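Long-range contacts in Lpg2148(MvcA) (Legionella pneumophila subsp. pneumophila str. Philadelphia 1, PDB 6K11), which probably acts as a Legionella effector of the deamidase type that regulates the ubiquitin-conjugating enzyme UBE2N by deubiquitination: residues 72-83 with 118-126; 245-253 with 270-281. All coordinates share one frame; numbering follows the deposited sequence.

In the fold
Both contacts lean on one five-stranded antiparallel sheet, and their centres lie about 15 Å apart. Contact 1 packs helix 71-83 on strand 120-129, the middle strand, with its centre about 13 Å from that of the chain. Contact 2 uses edge strand 250-252 and sits farther out, at about 22 Å. Both are largely buried. Their chemistry differs: contact 1 combines an aliphatic knob with a charged grip on an exposed asparagine, whereas contact 2 relies on aromatic and proline packing, a serine-to-carbonyl bond and bridging waters. The two touch at several points, among them Val78 CG1 and Tyr252 CD2, 4.0 Å apart, so helix 71-83 also reaches toward the edge strand.

Contact 1: residues 72-83 with 118-126; sequences GQASNDVCELLL and TNLLIRFEI
Leu121 and Arg123 project from strand 120-126 into the surface of helix 72-83, forming a helix-on-sheet layer in which the two axes run nearly antiparallel, at 164°, and come within 10.2 Å. Alternate strand residues face the helix, and each finds a different kind of hollow. Leu121 is the apolar knob, its forked end entering a pocket built by Val78, Cys79, Leu82 and Leu83, two neighbouring pairs one helical turn apart. One prong, Leu121 CD1, lies 4.0 Å from Leu82 CD2 and also touches Val78; the other, CD2, rests 3.9 Å from Cys79 SG and faces Leu83. Phe91 of helix 85-93 packs beside Cys79 and Leu83.

Arg123 instead forms a long rod. With CG anti to the backbone N (chi1 -179°) and the chain extended through to NE, it carries its guanidinium past Cys79 to the turn at Ser75 and Asn76. Ser75 CB lies over the centre of one guanidinium face, 3.5 Å from Arg123 CZ, while the Ser75 hydroxyl shares a hydrogen bond with that of Ser233 on strand 228-238. The Asn76 amide is turned 50° from the guanidinium plane, yet its oxygen lies in that plane. Both terminal nitrogens therefore grip a single acceptor: Arg123 NH1 donates a hydrogen bond to Asn76 OD1 at 2.8 Å, in the carbonyl plane, and Arg123 NH2 a second to the same OD1 at 3.0 Å, from above that plane.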
loop_
_atom_site.group_PDB
_atom_site.type_symbol
_atom_site.label_atom_id
_atom_site.label_comp_id
_atom_site.label_asym_id
_atom_site.label_seq_id
_atom_site.Cartn_x
_atom_site.Cartn_y
_atom_site.Cartn_z
ATOM N N GLY A 72 -2.782 3.007 -1.457
ATOM C CA GLY A 72 -3.912 3.006 -0.528
ATOM C C GLY A 72 -4.657 4.331 -0.500
ATOM O O GLY A 72 -5.889 4.359 -0.440
ATOM N N GLN A 73 -3.915 5.444 -0.551
ATOM C CA GLN A 73 -4.528 6.768 -0.625
ATOM C C GLN A 73 -5.403 6.921 -1.858
ATOM O O GLN A 73 -6.506 7.466 -1.778
ATOM C CB GLN A 73 -3.453 7.854 -0.636
ATOM C CG GLN A 73 -2.682 7.984 0.651
ATOM C CD GLN A 73 -1.622 9.068 0.581
ATOM O OE1 GLN A 73 -0.798 9.095 -0.334
ATOM N NE2 GLN A 73 -1.646 9.976 1.549
ATOM N N ALA A 74 -4.917 6.483 -3.020
ATOM C CA ALA A 74 -5.720 6.588 -4.232
ATOM C C ALA A 74 -6.992 5.754 -4.120
ATOM O O ALA A 74 -8.078 6.203 -4.511
ATOM C CB ALA A 74 -4.890 6.155 -5.450
ATOM N N SER A 75 -6.869 4.518 -3.628
ATOM C CA SER A 75 -8.052 3.683 -3.427
ATOM C C SER A 75 -9.018 4.326 -2.435
ATOM O O SER A 75 -10.242 4.249 -2.613
ATOM C CB SER A 75 -7.638 2.299 -2.928
ATOM O OG SER A 75 -6.955 1.583 -3.943
ATOM N N ASN A 76 -8.485 4.939 -1.370
ATOM C CA ASN A 76 -9.340 5.610 -0.389
ATOM C C ASN A 76 -10.109 6.758 -1.034
ATOM O O ASN A 76 -11.294 6.964 -0.734
ATOM C CB ASN A 76 -8.515 6.129 0.795
ATOM C CG ASN A 76 -8.030 5.020 1.731
ATOM O OD1 ASN A 76 -8.445 3.872 1.640
ATOM N ND2 ASN A 76 -7.169 5.386 2.664
ATOM N N ASP A 77 -9.451 7.507 -1.933
ATOM C CA ASP A 77 -10.098 8.605 -2.647
ATOM C C ASP A 77 -11.182 8.098 -3.589
ATOM O O ASP A 77 -12.265 8.686 -3.673
ATOM C CB ASP A 77 -9.074 9.399 -3.460
ATOM C CG ASP A 77 -8.202 10.297 -2.609
ATOM O OD1 ASP A 77 -8.455 10.408 -1.394
ATOM O OD2 ASP A 77 -7.240 10.883 -3.174
ATOM N N VAL A 78 -10.872 7.060 -4.378
ATOM C CA VAL A 78 -11.872 6.489 -5.275
ATOM C C VAL A 78 -13.095 6.030 -4.481
ATOM O O VAL A 78 -14.239 6.317 -4.850
ATOM C CB VAL A 78 -11.256 5.342 -6.100
ATOM C CG1 VAL A 78 -12.342 4.593 -6.861
ATOM C CG2 VAL A 78 -10.235 5.908 -7.102
ATOM N N CYS A 79 -12.867 5.355 -3.354
ATOM C CA CYS A 79 -13.980 4.829 -2.567
ATOM C C CYS A 79 -14.809 5.951 -1.954
ATOM O O CYS A 79 -16.046 5.868 -1.917
ATOM C CB CYS A 79 -13.455 3.901 -1.472
ATOM S SG CYS A 79 -12.858 2.287 -2.081
ATOM N N GLU A 80 -14.153 6.996 -1.452
ATOM C CA GLU A 80 -14.891 8.115 -0.876
ATOM C C GLU A 80 -15.706 8.845 -1.939
ATOM O O GLU A 80 -16.852 9.248 -1.690
ATOM C CB GLU A 80 -13.921 9.068 -0.188
ATOM C CG GLU A 80 -14.574 10.173 0.601
ATOM C CD GLU A 80 -14.049 10.242 2.023
ATOM O OE1 GLU A 80 -13.873 11.369 2.535
ATOM O OE2 GLU A 80 -13.810 9.167 2.625
ATOM N N LEU A 81 -15.137 9.030 -3.133
ATOM C CA LEU A 81 -15.882 9.722 -4.176
ATOM C C LEU A 81 -17.074 8.898 -4.641
ATOM O O LEU A 81 -18.175 9.436 -4.832
ATOM C CB LEU A 81 -14.963 10.052 -5.349
ATOM C CG LEU A 81 -14.020 11.224 -5.067
ATOM C CD1 LEU A 81 -12.929 11.283 -6.135
ATOM C CD2 LEU A 81 -14.829 12.531 -5.021
ATOM N N LEU A 82 -16.890 7.590 -4.803
ATOM C CA LEU A 82 -17.959 6.782 -5.380
ATOM C C LEU A 82 -19.007 6.395 -4.345
ATOM O O LEU A 82 -20.174 6.207 -4.701
ATOM C CB LEU A 82 -17.377 5.525 -6.041
ATOM C CG LEU A 82 -17.071 5.616 -7.541
ATOM C CD1 LEU A 82 -16.331 6.926 -7.890
ATOM C CD2 LEU A 82 -16.268 4.383 -8.012
ATOM N N LEU A 83 -18.621 6.273 -3.072
ATOM C CA LEU A 83 -19.540 5.817 -2.037
ATOM C C LEU A 83 -20.062 6.928 -1.141
ATOM O O LEU A 83 -21.128 6.755 -0.535
ATOM C CB LEU A 83 -18.867 4.770 -1.146
ATOM C CG LEU A 83 -18.639 3.422 -1.829
ATOM C CD1 LEU A 83 -17.596 2.623 -1.070
ATOM C CD2 LEU A 83 -19.969 2.681 -1.885
ATOM N N THR A 118 -26.533 -2.913 -12.786
ATOM C CA THR A 118 -25.706 -2.738 -11.600
ATOM C C THR A 118 -24.399 -2.022 -11.931
ATOM O O THR A 118 -23.867 -2.128 -13.041
ATOM C CB THR A 118 -25.421 -4.094 -10.936
ATOM O OG1 THR A 118 -24.904 -3.882 -9.616
ATOM C CG2 THR A 118 -24.424 -4.897 -11.745
ATOM N N ASN A 119 -23.904 -1.265 -10.950
ATOM C CA ASN A 119 -22.598 -0.615 -11.003
ATOM C C ASN A 119 -21.792 -1.116 -9.819
ATOM O O ASN A 119 -22.224 -0.966 -8.671
ATOM C CB ASN A 119 -22.719 0.907 -10.949
ATOM C CG ASN A 119 -23.545 1.454 -12.074
ATOM O OD1 ASN A 119 -23.061 1.637 -13.187
ATOM N ND2 ASN A 119 -24.819 1.711 -11.794
ATOM N N LEU A 120 -20.631 -1.703 -10.094
ATOM C CA LEU A 120 -19.859 -2.425 -9.090
ATOM C C LEU A 120 -18.502 -1.769 -8.882
ATOM O O LEU A 120 -17.836 -1.374 -9.846
ATOM C CB LEU A 120 -19.646 -3.885 -9.509
ATOM C CG LEU A 120 -20.908 -4.743 -9.633
ATOM C CD1 LEU A 120 -20.600 -6.066 -10.322
ATOM C CD2 LEU A 120 -21.503 -4.967 -8.256
ATOM N N LEU A 121 -18.093 -1.679 -7.623
ATOM C CA LEU A 121 -16.756 -1.236 -7.243
ATOM C C LEU A 121 -16.088 -2.376 -6.490
ATOM O O LEU A 121 -16.639 -2.883 -5.505
ATOM C CB LEU A 121 -16.802 0.026 -6.377
ATOM C CG LEU A 121 -15.462 0.485 -5.778
ATOM C CD1 LEU A 121 -14.510 0.946 -6.874
ATOM C CD2 LEU A 121 -15.655 1.603 -4.767
ATOM N N ILE A 122 -14.918 -2.784 -6.958
ATOM C CA ILE A 122 -14.121 -3.817 -6.309
ATOM C C ILE A 122 -12.836 -3.172 -5.814
ATOM O O ILE A 122 -12.176 -2.437 -6.559
ATOM C CB ILE A 122 -13.808 -4.979 -7.264
ATOM C CG1 ILE A 122 -15.056 -5.397 -8.047
ATOM C CG2 ILE A 122 -13.192 -6.146 -6.488
ATOM C CD1 ILE A 122 -14.725 -6.293 -9.225
ATOM N N ARG A 123 -12.491 -3.427 -4.564
ATOM C CA ARG A 123 -11.222 -2.977 -4.012
ATOM C C ARG A 123 -10.351 -4.201 -3.781
ATOM O O ARG A 123 -10.815 -5.192 -3.207
ATOM C CB ARG A 123 -11.415 -2.196 -2.707
ATOM C CG ARG A 123 -10.097 -1.704 -2.121
ATOM C CD ARG A 123 -10.257 -0.687 -0.992
ATOM N NE ARG A 123 -8.947 -0.254 -0.479
ATOM C CZ ARG A 123 -8.716 0.922 0.104
ATOM N NH1 ARG A 123 -9.691 1.814 0.230
ATOM N NH2 ARG A 123 -7.498 1.228 0.526
ATOM N N PHE A 124 -9.101 -4.139 -4.243
ATOM C CA PHE A 124 -8.160 -5.246 -4.130
ATOM C C PHE A 124 -7.005 -4.869 -3.220
ATOM O O PHE A 124 -6.571 -3.716 -3.190
ATOM C CB PHE A 124 -7.557 -5.649 -5.474
ATOM C CG PHE A 124 -8.534 -6.236 -6.434
ATOM C CD1 PHE A 124 -9.271 -5.416 -7.273
ATOM C CD2 PHE A 124 -8.697 -7.610 -6.518
ATOM C CE1 PHE A 124 -10.176 -5.960 -8.178
ATOM C CE2 PHE A 124 -9.592 -8.160 -7.418
ATOM C CZ PHE A 124 -10.331 -7.328 -8.253
ATOM N N GLU A 125 -6.474 -5.876 -2.527
ATOM C CA GLU A 125 -5.251 -5.735 -1.746
ATOM C C GLU A 125 -4.325 -6.896 -2.086
ATOM O O GLU A 125 -4.755 -8.052 -2.103
ATOM C CB GLU A 125 -5.561 -5.700 -0.246
ATOM C CG GLU A 125 -4.343 -5.441 0.633
ATOM C CD GLU A 125 -3.957 -3.967 0.702
ATOM O OE1 GLU A 125 -4.812 -3.097 0.384
ATOM O OE2 GLU A 125 -2.790 -3.682 1.084
ATOM N N ILE A 126 -3.074 -6.587 -2.400
ATOM C CA ILE A 126 -2.057 -7.598 -2.664
ATOM C C ILE A 126 -1.105 -7.600 -1.482
ATOM O O ILE A 126 -0.545 -6.556 -1.136
ATOM C CB ILE A 126 -1.284 -7.327 -3.966
ATOM C CG1 ILE A 126 -2.231 -6.967 -5.116
ATOM C CG2 ILE A 126 -0.379 -8.516 -4.319
ATOM C CD1 ILE A 126 -2.941 -8.130 -5.704
#

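Contact 2: residues 245-253 with 270-281; sequences SPRQFYPYQ and DEYLSRIGIDKY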
loop_
_atom_site.group_PDB
_atom_site.type_symbol
_atom_site.label_atom_id
_atom_site.label_comp_id
_atom_site.label_asym_id
_atom_site.label_seq_id
_atom_site.Cartn_x
_atom_site.Cartn_y
_atom_site.Cartn_z
ATOM N N SER A 245 -24.776 -4.208 -24.668
ATOM C CA SER A 245 -23.365 -3.902 -24.852
ATOM C C SER A 245 -22.501 -4.736 -23.905
ATOM O O SER A 245 -22.931 -5.080 -22.802
ATOM C CB SER A 245 -23.116 -2.415 -24.621
ATOM O OG SER A 245 -23.818 -1.633 -25.575
ATOM N N PRO A 246 -21.278 -5.077 -24.318
ATOM C CA PRO A 246 -20.430 -5.926 -23.472
ATOM C C PRO A 246 -19.976 -5.196 -22.212
ATOM O O PRO A 246 -19.711 -3.991 -22.223
ATOM C CB PRO A 246 -19.244 -6.264 -24.384
ATOM C CG PRO A 246 -19.187 -5.136 -25.365
ATOM C CD PRO A 246 -20.622 -4.733 -25.593
ATOM N N ARG A 247 -19.895 -5.946 -21.117
ATOM C CA ARG A 247 -19.478 -5.375 -19.843
ATOM C C ARG A 247 -17.992 -5.034 -19.878
ATOM O O ARG A 247 -17.181 -5.786 -20.431
ATOM C CB ARG A 247 -19.796 -6.356 -18.719
ATOM C CG ARG A 247 -19.003 -6.177 -17.450
ATOM C CD ARG A 247 -19.476 -7.170 -16.410
ATOM N NE ARG A 247 -20.588 -6.645 -15.621
ATOM C CZ ARG A 247 -21.265 -7.355 -14.721
ATOM N NH1 ARG A 247 -20.953 -8.627 -14.506
ATOM N NH2 ARG A 247 -22.254 -6.795 -14.042
ATOM N N GLN A 248 -17.638 -3.872 -19.316
ATOM C CA GLN A 248 -16.268 -3.366 -19.322
ATOM C C GLN A 248 -15.846 -3.042 -17.897
ATOM O O GLN A 248 -16.671 -2.647 -17.071
ATOM C CB GLN A 248 -16.119 -2.103 -20.198
ATOM C CG GLN A 248 -16.734 -2.206 -21.584
ATOM C CD GLN A 248 -15.872 -2.990 -22.546
ATOM O OE1 GLN A 248 -14.734 -3.350 -22.232
ATOM N NE2 GLN A 248 -16.408 -3.259 -23.736
ATOM N N PHE A 249 -14.555 -3.219 -17.614
ATOM C CA PHE A 249 -13.983 -2.907 -16.309
ATOM C C PHE A 249 -12.856 -1.902 -16.474
ATOM O O PHE A 249 -12.209 -1.840 -17.527
ATOM C CB PHE A 249 -13.433 -4.153 -15.606
ATOM C CG PHE A 249 -12.015 -4.526 -16.018
ATOM C CD1 PHE A 249 -11.780 -5.236 -17.190
ATOM C CD2 PHE A 249 -10.921 -4.183 -15.216
ATOM C CE1 PHE A 249 -10.491 -5.582 -17.575
ATOM C CE2 PHE A 249 -9.624 -4.528 -15.602
ATOM C CZ PHE A 249 -9.413 -5.243 -16.779
ATOM N N TYR A 250 -12.619 -1.110 -15.428
ATOM C CA TYR A 250 -11.549 -0.111 -15.464
ATOM C C TYR A 250 -10.760 -0.193 -14.169
ATOM O O TYR A 250 -11.336 0.032 -13.088
ATOM C CB TYR A 250 -12.112 1.295 -15.677
ATOM C CG TYR A 250 -12.864 1.385 -16.983
ATOM C CD1 TYR A 250 -12.196 1.636 -18.178
ATOM C CD2 TYR A 250 -14.230 1.148 -17.028
ATOM C CE1 TYR A 250 -12.891 1.690 -19.387
ATOM C CE2 TYR A 250 -14.929 1.199 -18.227
ATOM C CZ TYR A 250 -14.255 1.470 -19.399
ATOM O OH TYR A 250 -14.948 1.518 -20.589
ATOM N N PRO A 251 -9.464 -0.509 -14.219
ATOM C CA PRO A 251 -8.648 -0.456 -13.003
ATOM C C PRO A 251 -8.092 0.939 -12.786
ATOM O O PRO A 251 -7.699 1.637 -13.729
ATOM C CB PRO A 251 -7.524 -1.466 -13.291
ATOM C CG PRO A 251 -7.333 -1.384 -14.794
ATOM C CD PRO A 251 -8.694 -0.996 -15.382
ATOM N N TYR A 252 -8.059 1.331 -11.508
ATOM C CA TYR A 252 -7.567 2.623 -11.051
ATOM C C TYR A 252 -6.492 2.406 -9.996
ATOM O O TYR A 252 -6.683 1.601 -9.070
ATOM C CB TYR A 252 -8.692 3.466 -10.412
ATOM C CG TYR A 252 -9.960 3.650 -11.221
ATOM C CD1 TYR A 252 -9.941 3.728 -12.604
ATOM C CD2 TYR A 252 -11.191 3.782 -10.565
ATOM C CE1 TYR A 252 -11.151 3.916 -13.326
ATOM C CE2 TYR A 252 -12.365 3.965 -11.261
ATOM C CZ TYR A 252 -12.345 4.037 -12.628
ATOM O OH TYR A 252 -13.546 4.230 -13.278
ATOM N N GLN A 253 -5.388 3.149 -10.089
ATOM C CA GLN A 253 -4.371 3.009 -9.055
ATOM C C GLN A 253 -3.372 4.160 -9.072
ATOM O O GLN A 253 -3.228 4.888 -10.060
ATOM C CB GLN A 253 -3.605 1.689 -9.217
ATOM C CG GLN A 253 -2.782 1.628 -10.515
ATOM C CD GLN A 253 -1.749 0.536 -10.447
ATOM O OE1 GLN A 253 -2.095 -0.626 -10.246
ATOM N NE2 GLN A 253 -0.483 0.900 -10.562
ATOM N N ASP A 270 -5.638 2.536 -17.769
ATOM C CA ASP A 270 -6.931 1.960 -17.415
ATOM C C ASP A 270 -7.640 1.409 -18.651
ATOM O O ASP A 270 -8.177 0.292 -18.626
ATOM C CB ASP A 270 -7.800 3.005 -16.688
ATOM C CG ASP A 270 -8.207 4.196 -17.579
ATOM O OD1 ASP A 270 -7.346 4.786 -18.270
ATOM O OD2 ASP A 270 -9.402 4.563 -17.558
ATOM N N GLU A 271 -7.643 2.177 -19.749
ATOM C CA GLU A 271 -8.319 1.740 -20.972
ATOM C C GLU A 271 -7.546 0.615 -21.641
ATOM O O GLU A 271 -8.146 -0.333 -22.165
ATOM C CB GLU A 271 -8.485 2.918 -21.942
ATOM C CG GLU A 271 -9.444 3.992 -21.438
ATOM C CD GLU A 271 -9.784 5.036 -22.502
ATOM O OE1 GLU A 271 -10.160 6.170 -22.113
ATOM O OE2 GLU A 271 -9.669 4.726 -23.712
ATOM N N TYR A 272 -6.214 0.714 -21.639
ATOM C CA TYR A 272 -5.380 -0.354 -22.177
ATOM C C TYR A 272 -5.712 -1.694 -21.528
ATOM O O TYR A 272 -5.957 -2.692 -22.218
ATOM C CB TYR A 272 -3.902 -0.019 -21.983
ATOM C CG TYR A 272 -2.992 -1.052 -22.620
ATOM C CD1 TYR A 272 -2.784 -1.071 -24.002
ATOM C CD2 TYR A 272 -2.356 -2.020 -21.844
ATOM C CE1 TYR A 272 -1.966 -2.020 -24.592
ATOM C CE2 TYR A 272 -1.538 -2.982 -22.431
ATOM C CZ TYR A 272 -1.345 -2.972 -23.797
ATOM O OH TYR A 272 -0.529 -3.922 -24.358
ATOM N N LEU A 273 -5.726 -1.736 -20.192
ATOM C CA LEU A 273 -5.953 -3.014 -19.526
ATOM C C LEU A 273 -7.402 -3.444 -19.657
ATOM O O LEU A 273 -7.687 -4.643 -19.747
ATOM C CB LEU A 273 -5.533 -2.941 -18.050
ATOM C CG LEU A 273 -4.026 -2.799 -17.812
ATOM C CD1 LEU A 273 -3.777 -2.381 -16.362
ATOM C CD2 LEU A 273 -3.250 -4.097 -18.169
ATOM N N SER A 274 -8.325 -2.482 -19.694
ATOM C CA SER A 274 -9.726 -2.800 -19.921
ATOM C C SER A 274 -9.927 -3.724 -21.119
ATOM O O SER A 274 -10.828 -4.573 -21.108
ATOM C CB SER A 274 -10.507 -1.510 -20.141
ATOM O OG SER A 274 -11.877 -1.794 -20.282
ATOM N N ARG A 275 -9.102 -3.575 -22.155
ATOM C CA ARG A 275 -9.353 -4.289 -23.397
ATOM C C ARG A 275 -9.111 -5.790 -23.276
ATOM O O ARG A 275 -9.591 -6.545 -24.128
ATOM C CB ARG A 275 -8.510 -3.662 -24.515
ATOM C CG ARG A 275 -8.712 -2.147 -24.543
ATOM C CD ARG A 275 -8.412 -1.474 -25.853
ATOM N NE ARG A 275 -7.010 -1.116 -25.924
ATOM C CZ ARG A 275 -6.532 0.124 -26.015
ATOM N NH1 ARG A 275 -7.331 1.185 -26.079
ATOM N NH2 ARG A 275 -5.223 0.289 -26.066
ATOM N N ILE A 276 -8.427 -6.259 -22.227
ATOM C CA ILE A 276 -8.250 -7.705 -22.110
ATOM C C ILE A 276 -9.481 -8.404 -21.556
ATOM O O ILE A 276 -9.599 -9.630 -21.699
ATOM C CB ILE A 276 -7.004 -8.063 -21.276
ATOM C CG1 ILE A 276 -7.264 -7.923 -19.773
ATOM C CG2 ILE A 276 -5.793 -7.230 -21.729
ATOM C CD1 ILE A 276 -6.110 -8.468 -18.940
ATOM N N GLY A 277 -10.416 -7.668 -20.972
ATOM C CA GLY A 277 -11.609 -8.281 -20.402
ATOM C C GLY A 277 -11.409 -8.706 -18.958
ATOM O O GLY A 277 -10.338 -9.143 -18.554
ATOM N N ILE A 278 -12.490 -8.600 -18.177
ATOM C CA ILE A 278 -12.414 -8.813 -16.729
ATOM C C ILE A 278 -12.053 -10.260 -16.399
ATOM O O ILE A 278 -11.338 -10.524 -15.420
ATOM C CB ILE A 278 -13.734 -8.392 -16.057
ATOM C CG1 ILE A 278 -13.639 -8.542 -14.530
ATOM C CG2 ILE A 278 -14.917 -9.193 -16.620
ATOM C CD1 ILE A 278 -12.469 -7.769 -13.898
ATOM N N ASP A 279 -12.539 -11.219 -17.199
ATOM C CA ASP A 279 -12.247 -12.625 -16.925
ATOM C C ASP A 279 -10.751 -12.898 -17.027
ATOM O O ASP A 279 -10.158 -13.500 -16.125
ATOM C CB ASP A 279 -13.022 -13.534 -17.884
ATOM C CG ASP A 279 -14.521 -13.521 -17.632
ATOM O OD1 ASP A 279 -14.945 -13.406 -16.462
ATOM O OD2 ASP A 279 -15.279 -13.643 -18.618
ATOM N N LYS A 280 -10.124 -12.447 -18.119
ATOM C CA LYS A 280 -8.682 -12.616 -18.280
ATOM C C LYS A 280 -7.899 -11.878 -17.201
ATOM O O LYS A 280 -6.895 -12.397 -16.698
ATOM C CB LYS A 280 -8.238 -12.136 -19.662
ATOM C CG LYS A 280 -6.834 -12.611 -20.050
ATOM C CD LYS A 280 -6.801 -14.128 -20.235
ATOM C CE LYS A 280 -7.819 -14.581 -21.284
ATOM N NZ LYS A 280 -8.654 -15.741 -20.847
ATOM N N TYR A 281 -8.320 -10.653 -16.854
ATOM C CA TYR A 281 -7.668 -9.931 -15.758
ATOM C C TYR A 281 -7.716 -10.743 -14.465
ATOM O O TYR A 281 -6.701 -10.896 -13.777
ATOM C CB TYR A 281 -8.310 -8.545 -15.554
ATOM C CG TYR A 281 -7.479 -7.586 -14.687
ATOM C CD1 TYR A 281 -7.611 -7.579 -13.300
ATOM C CD2 TYR A 281 -6.572 -6.688 -15.259
ATOM C CE1 TYR A 281 -6.864 -6.719 -12.495
ATOM C CE2 TYR A 281 -5.816 -5.810 -14.453
ATOM C CZ TYR A 281 -5.971 -5.840 -13.071
ATOM O OH TYR A 281 -5.225 -4.992 -12.253
HETATM O O HOH W 1 -14.481 -6.798 -19.232
HETATM O O HOH W 2 -13.345 -4.379 -20.195
HETATM O O HOH W 3 -12.935 -0.301 -22.625
#
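The axes of strand 250-252 and helix 270-274 come within 6.9 Å, with 138° between their directions, and the CA atoms of Pro251 and Asp270 are only 5.3 Å apart. Phe249 fills the cleft where the chain passes from this helix to helix 278-281. Ile278 CD1 lies over one face of its ring, 4.2 Å from the centroid and 22° off the normal, a CH-pi contact. The far end of the ring meets Tyr281 obliquely, centroids 5.1 Å apart, and Phe249 CZ also reaches Leu273 O.

Ser274 OG donates a 2.8 Å hydrogen bond to Phe249 O; that hydroxyl, placed anti to the backbone N (chi1 -176°), also sits over a face of the Tyr250 ring. One water ties Gln248 OE1 and Phe249 N to Ser274 O, and another links Arg247 O to Ile278 N. Pro251 CG packs 4.0 Å from Leu273 CD1.

Beyond these segments, Asp270 forms a salt bridge with Lys13 of helix 4-19, and Trp264 of helix 261-266 donates to Pro251 O. Strand 250-252 pairs with strand 228-238, whose Phe234 side chain touches Tyr281.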